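PDB 2W2L: D-mandelate dehydrogenase from Rhodotorula graminis, which probably catalyses the NAD-dependent interconversion of D-mandelate and its 2-keto acid. Local coordinates for residues D119-L124 with V253-G258; V169-I174 with M188-Y193; G279-E284 with T303-V308. All coordinates share one frame; numbering follows the deposited sequence.

In the fold
All three contacts lie along NAD in the Rossmann-type coenzyme domain and reach its parallel seven-stranded sheet. Contact 2 holds strand 189-193 and the turn after strand 165-169, by the diphosphate. Contacts 1 and 3 lie at the nicotinamide end, with centres about 6 Å apart. They touch directly, because strands 250-254 and 275-280 are neighbours in the sheet. The centre of contact 2 is about 13 Å from that of contact 1 and about 19 Å from that of contact 3. Along the chain, contact 2 is nested inside the loop closed by contact 1, and contact 3 follows both. Distant parts of the sequence thus form one coenzyme groove.

Contact 1: residues D119-L124 with V253-G258; sequences DLALYL and VNTARG. With NAD (nicotinamide-adenine-dinucleotide), chain K; SO4 (sulfate ion), chain L.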
loop_
_atom_site.group_PDB
_atom_site.type_symbol
_atom_site.label_atom_id
_atom_site.label_comp_id
_atom_site.label_asym_id
_atom_site.label_seq_id
_atom_site.Cartn_x
_atom_site.Cartn_y
_atom_site.Cartn_z
ATOM N N ASP D 119 1.506 -5.386 -6.983
ATOM C CA ASP D 119 0.689 -4.527 -6.113
ATOM C C ASP D 119 0.760 -4.886 -4.612
ATOM O O ASP D 119 0.909 -4.024 -3.757
ATOM C CB ASP D 119 -0.769 -4.627 -6.537
ATOM C CG ASP D 119 -1.094 -3.764 -7.736
ATOM O OD1 ASP D 119 -0.184 -2.995 -8.187
ATOM O OD2 ASP D 119 -2.272 -3.872 -8.193
ATOM N N LEU D 120 0.629 -6.163 -4.308
ATOM C CA LEU D 120 0.698 -6.659 -2.959
ATOM C C LEU D 120 2.074 -6.305 -2.391
ATOM O O LEU D 120 2.187 -5.769 -1.291
ATOM C CB LEU D 120 0.446 -8.160 -3.000
ATOM C CG LEU D 120 -0.067 -8.823 -1.759
ATOM C CD1 LEU D 120 1.088 -9.413 -0.984
ATOM C CD2 LEU D 120 -0.856 -7.809 -0.950
ATOM N N ALA D 121 3.106 -6.529 -3.199
ATOM C CA ALA D 121 4.472 -6.194 -2.837
ATOM C C ALA D 121 4.609 -4.690 -2.569
ATOM O O ALA D 121 5.263 -4.293 -1.590
ATOM C CB ALA D 121 5.425 -6.639 -3.945
ATOM N N LEU D 122 4.031 -3.855 -3.443
ATOM C CA LEU D 122 3.957 -2.423 -3.146
ATOM C C LEU D 122 3.208 -2.155 -1.822
ATOM O O LEU D 122 3.583 -1.256 -1.072
ATOM C CB LEU D 122 3.341 -1.618 -4.304
ATOM C CG LEU D 122 3.690 -0.122 -4.333
ATOM C CD1 LEU D 122 5.125 0.153 -4.773
ATOM C CD2 LEU D 122 2.731 0.658 -5.195
ATOM N N TYR D 123 2.209 -2.966 -1.504
ATOM C CA TYR D 123 1.497 -2.813 -0.275
ATOM C C TYR D 123 2.372 -3.100 0.938
ATOM O O TYR D 123 2.283 -2.421 1.972
ATOM C CB TYR D 123 0.359 -3.799 -0.292
ATOM C CG TYR D 123 -0.344 -4.010 0.996
ATOM C CD1 TYR D 123 -1.378 -3.177 1.370
ATOM C CD2 TYR D 123 -0.027 -5.092 1.806
ATOM C CE1 TYR D 123 -2.076 -3.375 2.565
ATOM C CE2 TYR D 123 -0.709 -5.307 3.003
ATOM C CZ TYR D 123 -1.732 -4.440 3.359
ATOM O OH TYR D 123 -2.425 -4.646 4.495
ATOM N N LEU D 124 3.202 -4.128 0.791
ATOM C CA LEU D 124 4.147 -4.580 1.820
ATOM C C LEU D 124 5.208 -3.568 2.103
ATOM O O LEU D 124 5.589 -3.354 3.277
ATOM C CB LEU D 124 4.791 -5.883 1.378
ATOM C CG LEU D 124 3.773 -7.026 1.345
ATOM C CD1 LEU D 124 4.378 -8.276 0.742
ATOM C CD2 LEU D 124 3.207 -7.332 2.756
ATOM N N VAL D 253 10.788 -7.421 2.344
ATOM C CA VAL D 253 9.511 -8.006 1.943
ATOM C C VAL D 253 9.733 -9.224 1.062
ATOM O O VAL D 253 10.698 -9.275 0.269
ATOM C CB VAL D 253 8.562 -6.969 1.230
ATOM C CG1 VAL D 253 8.231 -5.759 2.187
ATOM C CG2 VAL D 253 9.111 -6.540 -0.209
ATOM N N ASN D 254 8.840 -10.196 1.207
ATOM C CA ASN D 254 8.845 -11.413 0.399
ATOM C C ASN D 254 7.507 -11.736 -0.260
ATOM O O ASN D 254 6.502 -11.920 0.407
ATOM C CB ASN D 254 9.274 -12.630 1.209
ATOM C CG ASN D 254 9.658 -13.820 0.300
ATOM O OD1 ASN D 254 9.672 -13.689 -0.942
ATOM N ND2 ASN D 254 9.973 -14.966 0.903
ATOM N N THR D 255 7.502 -11.831 -1.583
ATOM C CA THR D 255 6.305 -12.270 -2.302
ATOM C C THR D 255 6.640 -13.430 -3.204
ATOM O O THR D 255 5.800 -13.873 -3.979
ATOM C CB THR D 255 5.660 -11.136 -3.153
ATOM O OG1 THR D 255 6.596 -10.673 -4.117
ATOM C CG2 THR D 255 5.211 -9.951 -2.278
ATOM N N ALA D 256 7.861 -13.937 -3.084
ATOM C CA ALA D 256 8.359 -15.018 -3.958
ATOM C C ALA D 256 7.866 -16.409 -3.448
ATOM O O ALA D 256 6.736 -16.832 -3.775
ATOM C CB ALA D 256 9.921 -14.927 -4.135
ATOM N N ARG D 257 8.691 -17.102 -2.660
ATOM C CA ARG D 257 8.262 -18.336 -1.988
ATOM C C ARG D 257 8.849 -18.336 -0.604
ATOM O O ARG D 257 9.975 -17.902 -0.414
ATOM C CB ARG D 257 8.693 -19.617 -2.737
ATOM C CG ARG D 257 7.549 -20.575 -3.074
ATOM C CD ARG D 257 6.609 -19.910 -4.094
ATOM N NE ARG D 257 6.023 -20.861 -5.027
ATOM C CZ ARG D 257 4.936 -20.615 -5.756
ATOM N NH1 ARG D 257 4.304 -19.450 -5.645
ATOM N NH2 ARG D 257 4.461 -21.549 -6.586
ATOM N N GLY D 258 8.043 -18.806 0.356
ATOM C CA GLY D 258 8.397 -18.866 1.758
ATOM C C GLY D 258 9.834 -19.203 2.068
ATOM O O GLY D 258 10.583 -18.330 2.518
HETATM P PA NAD K . 10.219 -14.212 -14.033
HETATM O O1A NAD K . 9.702 -15.535 -14.460
HETATM O O2A NAD K . 10.662 -13.465 -15.274
HETATM O O5B NAD K . 11.293 -14.409 -12.841
HETATM C C5B NAD K . 12.587 -14.959 -12.991
HETATM C C4B NAD K . 13.613 -13.825 -12.851
HETATM O O4B NAD K . 14.475 -13.989 -11.734
HETATM C C3B NAD K . 14.494 -13.710 -14.091
HETATM O O3B NAD K . 14.695 -12.363 -14.450
HETATM C C2B NAD K . 15.813 -14.287 -13.660
HETATM O O2B NAD K . 16.851 -13.582 -14.302
HETATM C C1B NAD K . 15.818 -14.167 -12.140
HETATM N N9A NAD K . 16.292 -15.430 -11.541
HETATM C C8A NAD K . 16.103 -16.683 -12.099
HETATM N N7A NAD K . 16.663 -17.611 -11.290
HETATM C C5A NAD K . 17.197 -16.975 -10.215
HETATM C C6A NAD K . 17.883 -17.473 -9.117
HETATM N N6A NAD K . 18.323 -18.735 -9.154
HETATM N N1A NAD K . 18.352 -16.586 -8.165
HETATM C C2A NAD K . 18.134 -15.222 -8.307
HETATM N N3A NAD K . 17.449 -14.735 -9.412
HETATM C C4A NAD K . 16.986 -15.601 -10.356
HETATM O O3 NAD K . 9.141 -13.402 -13.140
HETATM P PN NAD K . 8.269 -14.012 -11.899
HETATM O O1N NAD K . 7.135 -13.080 -11.887
HETATM O O2N NAD K . 7.972 -15.464 -12.080
HETATM O O5D NAD K . 9.071 -13.849 -10.499
HETATM C C5D NAD K . 9.486 -14.993 -9.774
HETATM C C4D NAD K . 8.839 -15.163 -8.398
HETATM O O4D NAD K . 7.528 -14.607 -8.260
HETATM C C3D NAD K . 8.690 -16.654 -8.128
HETATM O O3D NAD K . 9.243 -17.070 -6.896
HETATM C C2D NAD K . 7.205 -16.857 -8.004
HETATM O O2D NAD K . 6.892 -18.001 -7.224
HETATM C C1D NAD K . 6.760 -15.504 -7.449
HETATM N N1N NAD K . 5.269 -15.387 -7.439
HETATM C C2N NAD K . 4.613 -15.002 -6.290
HETATM C C3N NAD K . 3.204 -14.895 -6.259
HETATM C C7N NAD K . 2.454 -14.552 -4.989
HETATM O O7N NAD K . 1.137 -15.062 -4.856
HETATM N N7N NAD K . 3.025 -13.803 -4.027
HETATM C C4N NAD K . 2.466 -15.219 -7.399
HETATM C C5N NAD K . 3.129 -15.628 -8.554
HETATM C C6N NAD K . 4.526 -15.712 -8.560
HETATM S S SO4 L . 1.894 -19.042 -7.989
HETATM O O1 SO4 L . 3.248 -18.488 -8.051
HETATM O O2 SO4 L . 1.933 -20.504 -8.057
HETATM O O3 SO4 L . 1.227 -18.574 -6.773
HETATM O O4 SO4 L . 1.177 -18.604 -9.174
#
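Leu124 packs against Val253 and Thr255, where helix 114-130 lies against the end of strand 250-254. The Leu124 side chain can be followed outward. Its CB meets Val253 CG1 at 3.5 Å. With chi1 at -68°, CG turns opposite the carbonyl carbon. The CD1 branch then reaches Thr255 CG2 at 3.6 Å. The side chains of Leu124 and Thr255 run past each other in opposite directions. One turn back on the helix, Ala121 CB touches the same Thr255 CG2 at 3.7 Å, so this methyl packs on both residues, with Leu120 CD1 a little farther off. No hydrogen bond crosses between the segments. The contact is apolar and buried.

At the strand end, polar groups take over. Asn254 OD1 accepts from Ala256 N at 2.8 Å, which makes an Asx turn. Asn254 ND2 also donates to Arg257 O. Thr255 O accepts from the carboxamide N7N of NAD at 2.8 Å. Arg257 NH1 and NH2 both bond a sulfate, probably from the crystallisation liquor, and NAD O2D lies over one face of the guanidinium. Arg257 also forms a salt bridge with Asp92. This is a Rossmann-type coenzyme site, with the nicotinamide held at the carboxyl end of a parallel strand.

Contact 2: residues V169-I174 with M188-Y193; sequences VGLGAI and MKLVYY. With NAD (nicotinamide-adenine-dinucleotide), chain K.
Leu171 lies over the ring of Tyr192 in the first beta-alpha-beta unit of the Rossmann fold. The unit runs from strand 165-169 through helix 173-186 to strand 189-193. The Leu171 CD2 methyl sits 3.8 Å from the ring centroid of Tyr192 and only 6° off the ring normal. This is a CH-pi contact over the face. Leu171 CB also meets the ring, at Tyr192 CD1, 3.7 Å away. The two side chains cross at about a right angle. The other methyl, Leu171 CD1, turns toward Leu190 CD2 at a looser 4.4 Å.

The next shell fixes the parts that meet. Leu171 has chi1 at -164°, with CG opposite the backbone N, which sends its CD2 methyl over the Tyr192 ring. The Tyr192 hydroxyl is hydrogen-bonded to Glu203, which ties down the far end of the ring. Val169 pairs with Tyr193 as a parallel bridge between the two strands. Leu171 N makes a weak hydrogen bond to Asp194, which also binds NAD.

Farther along, the chain bends around the ribose and diphosphate of the coenzyme. Gly172 is the N-cap of helix 173-186, and its CA approaches the ribose hydroxyl O3B of NAD at 3.2 Å. Ala173 N gives a weak bond to NAD O2A at 3.3 Å. The helix therefore starts at the diphosphate, where its amino end would probably favour the negative charge.

At the strand end, Gly170 N donates to Tyr193 O at 2.8 Å, with 160° at the hydrogen.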
loop_
_atom_site.group_PDB
_atom_site.type_symbol
_atom_site.label_atom_id
_atom_site.label_comp_id
_atom_site.label_asym_id
_atom_site.label_seq_id
_atom_site.Cartn_x
_atom_site.Cartn_y
_atom_site.Cartn_z
ATOM N N VAL D 169 16.166 -8.331 -5.101
ATOM C CA VAL D 169 16.743 -9.643 -5.290
ATOM C C VAL D 169 15.944 -10.303 -6.399
ATOM O O VAL D 169 14.845 -10.842 -6.173
ATOM C CB VAL D 169 16.638 -10.501 -3.969
ATOM C CG1 VAL D 169 17.018 -11.938 -4.246
ATOM C CG2 VAL D 169 17.545 -9.970 -2.908
ATOM N N GLY D 170 16.502 -10.276 -7.604
ATOM C CA GLY D 170 15.767 -10.723 -8.814
ATOM C C GLY D 170 15.156 -9.523 -9.553
ATOM O O GLY D 170 14.580 -8.609 -8.953
ATOM N N LEU D 171 15.273 -9.495 -10.870
ATOM C CA LEU D 171 14.641 -8.407 -11.614
ATOM C C LEU D 171 13.854 -8.969 -12.811
ATOM O O LEU D 171 13.895 -8.419 -13.952
ATOM C CB LEU D 171 15.671 -7.350 -12.038
ATOM C CG LEU D 171 14.972 -6.055 -12.452
ATOM C CD1 LEU D 171 14.189 -5.462 -11.291
ATOM C CD2 LEU D 171 15.975 -5.001 -13.042
ATOM N N GLY D 172 13.143 -10.072 -12.541
ATOM C CA GLY D 172 12.166 -10.659 -13.469
ATOM C C GLY D 172 10.938 -9.791 -13.648
ATOM O O GLY D 172 10.861 -8.661 -13.123
ATOM N N ALA D 173 9.953 -10.339 -14.353
ATOM C CA ALA D 173 8.729 -9.634 -14.684
ATOM C C ALA D 173 7.942 -8.982 -13.531
ATOM O O ALA D 173 7.549 -7.832 -13.686
ATOM C CB ALA D 173 7.813 -10.507 -15.541
ATOM N N ILE D 174 7.692 -9.692 -12.418
ATOM C CA ILE D 174 6.920 -9.127 -11.293
ATOM C C ILE D 174 7.779 -8.094 -10.577
ATOM O O ILE D 174 7.279 -7.063 -10.124
ATOM C CB ILE D 174 6.515 -10.193 -10.250
ATOM C CG1 ILE D 174 5.592 -11.241 -10.856
ATOM C CG2 ILE D 174 5.856 -9.603 -9.034
ATOM C CD1 ILE D 174 5.343 -12.403 -9.866
ATOM N N MET D 188 11.378 5.754 -4.853
ATOM C CA MET D 188 12.541 5.086 -4.272
ATOM C C MET D 188 13.648 4.998 -5.327
ATOM O O MET D 188 13.378 5.227 -6.503
ATOM C CB MET D 188 12.152 3.692 -3.834
ATOM C CG MET D 188 11.074 3.654 -2.837
ATOM S SD MET D 188 10.836 1.975 -2.239
ATOM C CE MET D 188 12.310 1.818 -1.221
ATOM N N LYS D 189 14.879 4.716 -4.919
ATOM C CA LYS D 189 15.934 4.416 -5.870
ATOM C C LYS D 189 16.105 2.894 -5.970
ATOM O O LYS D 189 15.760 2.163 -5.015
ATOM C CB LYS D 189 17.245 5.078 -5.460
ATOM C CG LYS D 189 17.269 6.627 -5.562
ATOM C CD LYS D 189 18.355 7.254 -4.561
ATOM C CE LYS D 189 18.785 8.735 -4.860
ATOM N NZ LYS D 189 17.798 9.812 -4.471
ATOM N N LEU D 190 16.627 2.405 -7.105
ATOM C CA LEU D 190 16.784 0.952 -7.328
ATOM C C LEU D 190 18.226 0.426 -7.494
ATOM O O LEU D 190 18.993 0.895 -8.344
ATOM C CB LEU D 190 15.876 0.435 -8.475
ATOM C CG LEU D 190 15.864 -1.075 -8.825
ATOM C CD1 LEU D 190 15.026 -1.864 -7.881
ATOM C CD2 LEU D 190 15.379 -1.345 -10.219
ATOM N N VAL D 191 18.577 -0.574 -6.676
ATOM C CA VAL D 191 19.727 -1.402 -6.978
ATOM C C VAL D 191 19.252 -2.807 -6.997
ATOM O O VAL D 191 18.364 -3.165 -6.218
ATOM C CB VAL D 191 20.931 -1.163 -6.047
ATOM C CG1 VAL D 191 20.887 0.241 -5.543
ATOM C CG2 VAL D 191 21.026 -2.169 -4.914
ATOM N N TYR D 192 19.793 -3.599 -7.905
ATOM C CA TYR D 192 19.335 -4.960 -8.005
ATOM C C TYR D 192 20.465 -5.925 -8.184
ATOM O O TYR D 192 21.519 -5.571 -8.755
ATOM C CB TYR D 192 18.324 -5.152 -9.135
ATOM C CG TYR D 192 18.940 -5.140 -10.499
ATOM C CD1 TYR D 192 19.138 -6.330 -11.223
ATOM C CD2 TYR D 192 19.333 -3.943 -11.084
ATOM C CE1 TYR D 192 19.732 -6.318 -12.508
ATOM C CE2 TYR D 192 19.917 -3.917 -12.366
ATOM C CZ TYR D 192 20.113 -5.093 -13.071
ATOM O OH TYR D 192 20.676 -4.998 -14.339
ATOM N N TYR D 193 20.233 -7.142 -7.674
ATOM C CA TYR D 193 21.051 -8.262 -8.044
ATOM C C TYR D 193 20.246 -9.259 -8.856
ATOM O O TYR D 193 19.122 -9.589 -8.482
ATOM C CB TYR D 193 21.715 -8.943 -6.827
ATOM C CG TYR D 193 22.181 -10.344 -7.213
ATOM C CD1 TYR D 193 23.426 -10.554 -7.838
ATOM C CD2 TYR D 193 21.325 -11.444 -7.038
ATOM C CE1 TYR D 193 23.826 -11.822 -8.214
ATOM C CE2 TYR D 193 21.707 -12.697 -7.429
ATOM C CZ TYR D 193 22.959 -12.882 -8.023
ATOM O OH TYR D 193 23.299 -14.174 -8.397
HETATM P PA NAD K . 10.219 -14.212 -14.033
HETATM O O1A NAD K . 9.702 -15.535 -14.460
HETATM O O2A NAD K . 10.662 -13.465 -15.274
HETATM O O5B NAD K . 11.293 -14.409 -12.841
HETATM C C5B NAD K . 12.587 -14.959 -12.991
HETATM C C4B NAD K . 13.613 -13.825 -12.851
HETATM O O4B NAD K . 14.475 -13.989 -11.734
HETATM C C3B NAD K . 14.494 -13.710 -14.091
HETATM O O3B NAD K . 14.695 -12.363 -14.450
HETATM C C2B NAD K . 15.813 -14.287 -13.660
HETATM O O2B NAD K . 16.851 -13.582 -14.302
HETATM C C1B NAD K . 15.818 -14.167 -12.140
HETATM N N9A NAD K . 16.292 -15.430 -11.541
HETATM C C8A NAD K . 16.103 -16.683 -12.099
HETATM N N7A NAD K . 16.663 -17.611 -11.290
HETATM C C5A NAD K . 17.197 -16.975 -10.215
HETATM C C6A NAD K . 17.883 -17.473 -9.117
HETATM N N6A NAD K . 18.323 -18.735 -9.154
HETATM N N1A NAD K . 18.352 -16.586 -8.165
HETATM C C2A NAD K . 18.134 -15.222 -8.307
HETATM N N3A NAD K . 17.449 -14.735 -9.412
HETATM C C4A NAD K . 16.986 -15.601 -10.356
HETATM O O3 NAD K . 9.141 -13.402 -13.140
HETATM P PN NAD K . 8.269 -14.012 -11.899
HETATM O O1N NAD K . 7.135 -13.080 -11.887
HETATM O O2N NAD K . 7.972 -15.464 -12.080
HETATM O O5D NAD K . 9.071 -13.849 -10.499
HETATM C C5D NAD K . 9.486 -14.993 -9.774
HETATM C C4D NAD K . 8.839 -15.163 -8.398
HETATM O O4D NAD K . 7.528 -14.607 -8.260
HETATM C C3D NAD K . 8.690 -16.654 -8.128
HETATM O O3D NAD K . 9.243 -17.070 -6.896
HETATM C C2D NAD K . 7.205 -16.857 -8.004
HETATM O O2D NAD K . 6.892 -18.001 -7.224
HETATM C C1D NAD K . 6.760 -15.504 -7.449
HETATM N N1N NAD K . 5.269 -15.387 -7.439
HETATM C C2N NAD K . 4.613 -15.002 -6.290
HETATM C C3N NAD K . 3.204 -14.895 -6.259
HETATM C C7N NAD K . 2.454 -14.552 -4.989
HETATM O O7N NAD K . 1.137 -15.062 -4.856
HETATM N N7N NAD K . 3.025 -13.803 -4.027
HETATM C C4N NAD K . 2.466 -15.219 -7.399
HETATM C C5N NAD K . 3.129 -15.628 -8.554
HETATM C C6N NAD K . 4.526 -15.712 -8.560
#

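Contact 3: residues G279-E284 with T303-V308; sequences GLDVHE and THIGGV. With NAD (nicotinamide-adenine-dinucleotide), chain K.
Asp281 and the loop 304-306 meet mainly through backbone N-H groups and a carboxylate. Ile305 N gives a weak hydrogen bond to Asp281 OD1 at 2.9 Å. Gly306 N gives another weak one to Asp281 OD2 at 3.1 Å. The two carboxylate oxygens thus take successive amides of the loop. With chi1 at -178°, Asp281 CG lies opposite the backbone N, and this carries the carboxylate to the loop. Thr302 OG1 is also hydrogen-bonded to OD1. The backbone adds a CA-H...O approach of 3.1 Å from His304 CA to Asp281 O.

The coenzyme supplies a second set of polar bonds. Its carboxamide N7N donates to Asp281 OD2 at 3.2 Å, with an almost straight angle of 172°. Gly307 N makes a weak bond to carboxamide O7N. The carboxamide is gripped mainly through N7N. Gly306 CA lies close to it, 3.4 Å from NAD O7N.

Nonpolar contact comes from Val282. Its CG1 methyl stands over the centre of the His304 ring, 3.7 Å from the centroid and 9° off the normal, as a CH-pi contact.

Segment 279-284 runs off the end of strand 275-280. Segment 303-308 lies in the loop between strand 299-301 and helix 310-329. Leu120 and Leu124 of helix 114-130 pack on Asp281, and strand 250-254 runs alongside strand 275-280.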
loop_
_atom_site.group_PDB
_atom_site.type_symbol
_atom_site.label_atom_id
_atom_site.label_comp_id
_atom_site.label_asym_id
_atom_site.label_seq_id
_atom_site.Cartn_x
_atom_site.Cartn_y
_atom_site.Cartn_z
ATOM N N GLY D 279 7.924 -7.729 5.900
ATOM C CA GLY D 279 6.625 -8.028 5.323
ATOM C C GLY D 279 6.601 -9.317 4.532
ATOM O O GLY D 279 7.246 -9.424 3.466
ATOM N N LEU D 280 5.856 -10.305 5.016
ATOM C CA LEU D 280 5.782 -11.570 4.287
ATOM C C LEU D 280 4.402 -11.928 3.742
ATOM O O LEU D 280 3.429 -12.040 4.505
ATOM C CB LEU D 280 6.259 -12.702 5.174
ATOM C CG LEU D 280 7.599 -12.573 5.906
ATOM C CD1 LEU D 280 7.686 -13.785 6.725
ATOM C CD2 LEU D 280 8.798 -12.492 4.952
ATOM N N ASP D 281 4.326 -12.106 2.420
ATOM C CA ASP D 281 3.164 -12.721 1.795
ATOM C C ASP D 281 3.375 -14.192 1.511
ATOM O O ASP D 281 2.485 -14.845 1.003
ATOM C CB ASP D 281 2.764 -12.042 0.492
ATOM C CG ASP D 281 1.521 -12.668 -0.130
ATOM O OD1 ASP D 281 0.440 -12.520 0.500
ATOM O OD2 ASP D 281 1.622 -13.308 -1.223
ATOM N N VAL D 282 4.533 -14.735 1.856
ATOM C CA VAL D 282 4.743 -16.178 1.742
ATOM C C VAL D 282 5.552 -16.713 2.933
ATOM O O VAL D 282 6.339 -15.994 3.534
ATOM C CB VAL D 282 5.428 -16.528 0.414
ATOM C CG1 VAL D 282 4.504 -16.232 -0.749
ATOM C CG2 VAL D 282 6.729 -15.799 0.303
ATOM N N HIS D 283 5.380 -17.970 3.306
ATOM C CA HIS D 283 5.961 -18.391 4.600
ATOM C C HIS D 283 6.690 -19.684 4.428
ATOM O O HIS D 283 6.251 -20.541 3.661
ATOM C CB HIS D 283 4.857 -18.493 5.663
ATOM C CG HIS D 283 4.090 -17.214 5.866
ATOM N ND1 HIS D 283 3.109 -16.779 4.993
ATOM C CD2 HIS D 283 4.171 -16.263 6.835
ATOM C CE1 HIS D 283 2.601 -15.637 5.430
ATOM N NE2 HIS D 283 3.231 -15.299 6.541
ATOM N N GLU D 284 7.823 -19.832 5.083
ATOM C CA GLU D 284 8.594 -21.027 4.880
ATOM C C GLU D 284 7.811 -22.268 5.200
ATOM O O GLU D 284 8.056 -23.271 4.567
ATOM C CB GLU D 284 9.870 -21.050 5.713
ATOM C CG GLU D 284 10.728 -22.322 5.458
ATOM C CD GLU D 284 12.067 -22.309 6.193
ATOM O OE1 GLU D 284 12.198 -21.545 7.177
ATOM O OE2 GLU D 284 12.989 -23.073 5.784
ATOM N N THR D 303 -2.066 -13.864 3.912
ATOM C CA THR D 303 -2.386 -15.236 3.472
ATOM C C THR D 303 -2.103 -15.542 1.974
ATOM O O THR D 303 -2.978 -15.998 1.239
ATOM C CB THR D 303 -3.850 -15.601 3.837
ATOM O OG1 THR D 303 -4.742 -14.789 3.068
ATOM C CG2 THR D 303 -4.132 -15.406 5.375
ATOM N N HIS D 304 -0.866 -15.316 1.546
ATOM C CA HIS D 304 -0.450 -15.593 0.166
ATOM C C HIS D 304 -1.418 -15.034 -0.901
ATOM O O HIS D 304 -1.776 -15.754 -1.857
ATOM C CB HIS D 304 -0.240 -17.095 -0.037
ATOM C CG HIS D 304 0.669 -17.448 -1.180
ATOM N ND1 HIS D 304 0.911 -16.600 -2.246
ATOM C CD2 HIS D 304 1.366 -18.580 -1.442
ATOM C CE1 HIS D 304 1.755 -17.176 -3.090
ATOM N NE2 HIS D 304 2.043 -18.378 -2.628
ATOM N N ILE D 305 -1.849 -13.782 -0.747
ATOM C CA ILE D 305 -2.774 -13.214 -1.699
ATOM C C ILE D 305 -2.097 -12.469 -2.884
ATOM O O ILE D 305 -2.753 -11.697 -3.607
ATOM C CB ILE D 305 -3.865 -12.340 -0.994
ATOM C CG1 ILE D 305 -3.228 -11.198 -0.188
ATOM C CG2 ILE D 305 -4.769 -13.188 -0.037
ATOM C CD1 ILE D 305 -4.262 -10.207 0.310
ATOM N N GLY D 306 -0.810 -12.735 -3.117
ATOM C CA GLY D 306 -0.045 -11.988 -4.101
ATOM C C GLY D 306 -0.708 -11.894 -5.469
ATOM O O GLY D 306 -0.910 -10.793 -5.989
ATOM N N GLY D 307 -1.069 -13.052 -6.023
ATOM C CA GLY D 307 -1.688 -13.141 -7.330
ATOM C C GLY D 307 -3.200 -13.224 -7.226
ATOM O O GLY D 307 -3.908 -13.178 -8.258
ATOM N N VAL D 308 -3.702 -13.333 -5.982
ATOM C CA VAL D 308 -5.137 -13.497 -5.673
ATOM C C VAL D 308 -5.940 -12.249 -6.006
ATOM O O VAL D 308 -6.128 -11.354 -5.149
ATOM C CB VAL D 308 -5.320 -13.912 -4.206
ATOM C CG1 VAL D 308 -6.806 -13.832 -3.782
ATOM C CG2 VAL D 308 -4.716 -15.317 -4.006
HETATM P PA NAD K . 10.219 -14.212 -14.033
HETATM O O1A NAD K . 9.702 -15.535 -14.460
HETATM O O2A NAD K . 10.662 -13.465 -15.274
HETATM O O5B NAD K . 11.293 -14.409 -12.841
HETATM C C5B NAD K . 12.587 -14.959 -12.991
HETATM C C4B NAD K . 13.613 -13.825 -12.851
HETATM O O4B NAD K . 14.475 -13.989 -11.734
HETATM C C3B NAD K . 14.494 -13.710 -14.091
HETATM O O3B NAD K . 14.695 -12.363 -14.450
HETATM C C2B NAD K . 15.813 -14.287 -13.660
HETATM O O2B NAD K . 16.851 -13.582 -14.302
HETATM C C1B NAD K . 15.818 -14.167 -12.140
HETATM N N9A NAD K . 16.292 -15.430 -11.541
HETATM C C8A NAD K . 16.103 -16.683 -12.099
HETATM N N7A NAD K . 16.663 -17.611 -11.290
HETATM C C5A NAD K . 17.197 -16.975 -10.215
HETATM C C6A NAD K . 17.883 -17.473 -9.117
HETATM N N6A NAD K . 18.323 -18.735 -9.154
HETATM N N1A NAD K . 18.352 -16.586 -8.165
HETATM C C2A NAD K . 18.134 -15.222 -8.307
HETATM N N3A NAD K . 17.449 -14.735 -9.412
HETATM C C4A NAD K . 16.986 -15.601 -10.356
HETATM O O3 NAD K . 9.141 -13.402 -13.140
HETATM P PN NAD K . 8.269 -14.012 -11.899
HETATM O O1N NAD K . 7.135 -13.080 -11.887
HETATM O O2N NAD K . 7.972 -15.464 -12.080
HETATM O O5D NAD K . 9.071 -13.849 -10.499
HETATM C C5D NAD K . 9.486 -14.993 -9.774
HETATM C C4D NAD K . 8.839 -15.163 -8.398
HETATM O O4D NAD K . 7.528 -14.607 -8.260
HETATM C C3D NAD K . 8.690 -16.654 -8.128
HETATM O O3D NAD K . 9.243 -17.070 -6.896
HETATM C C2D NAD K . 7.205 -16.857 -8.004
HETATM O O2D NAD K . 6.892 -18.001 -7.224
HETATM C C1D NAD K . 6.760 -15.504 -7.449
HETATM N N1N NAD K . 5.269 -15.387 -7.439
HETATM C C2N NAD K . 4.613 -15.002 -6.290
HETATM C C3N NAD K . 3.204 -14.895 -6.259
HETATM C C7N NAD K . 2.454 -14.552 -4.989
HETATM O O7N NAD K . 1.137 -15.062 -4.856
HETATM N N7N NAD K . 3.025 -13.803 -4.027
HETATM C C4N NAD K . 2.466 -15.219 -7.399
HETATM C C5N NAD K . 3.129 -15.628 -8.554
HETATM C C6N NAD K . 4.526 -15.712 -8.560
#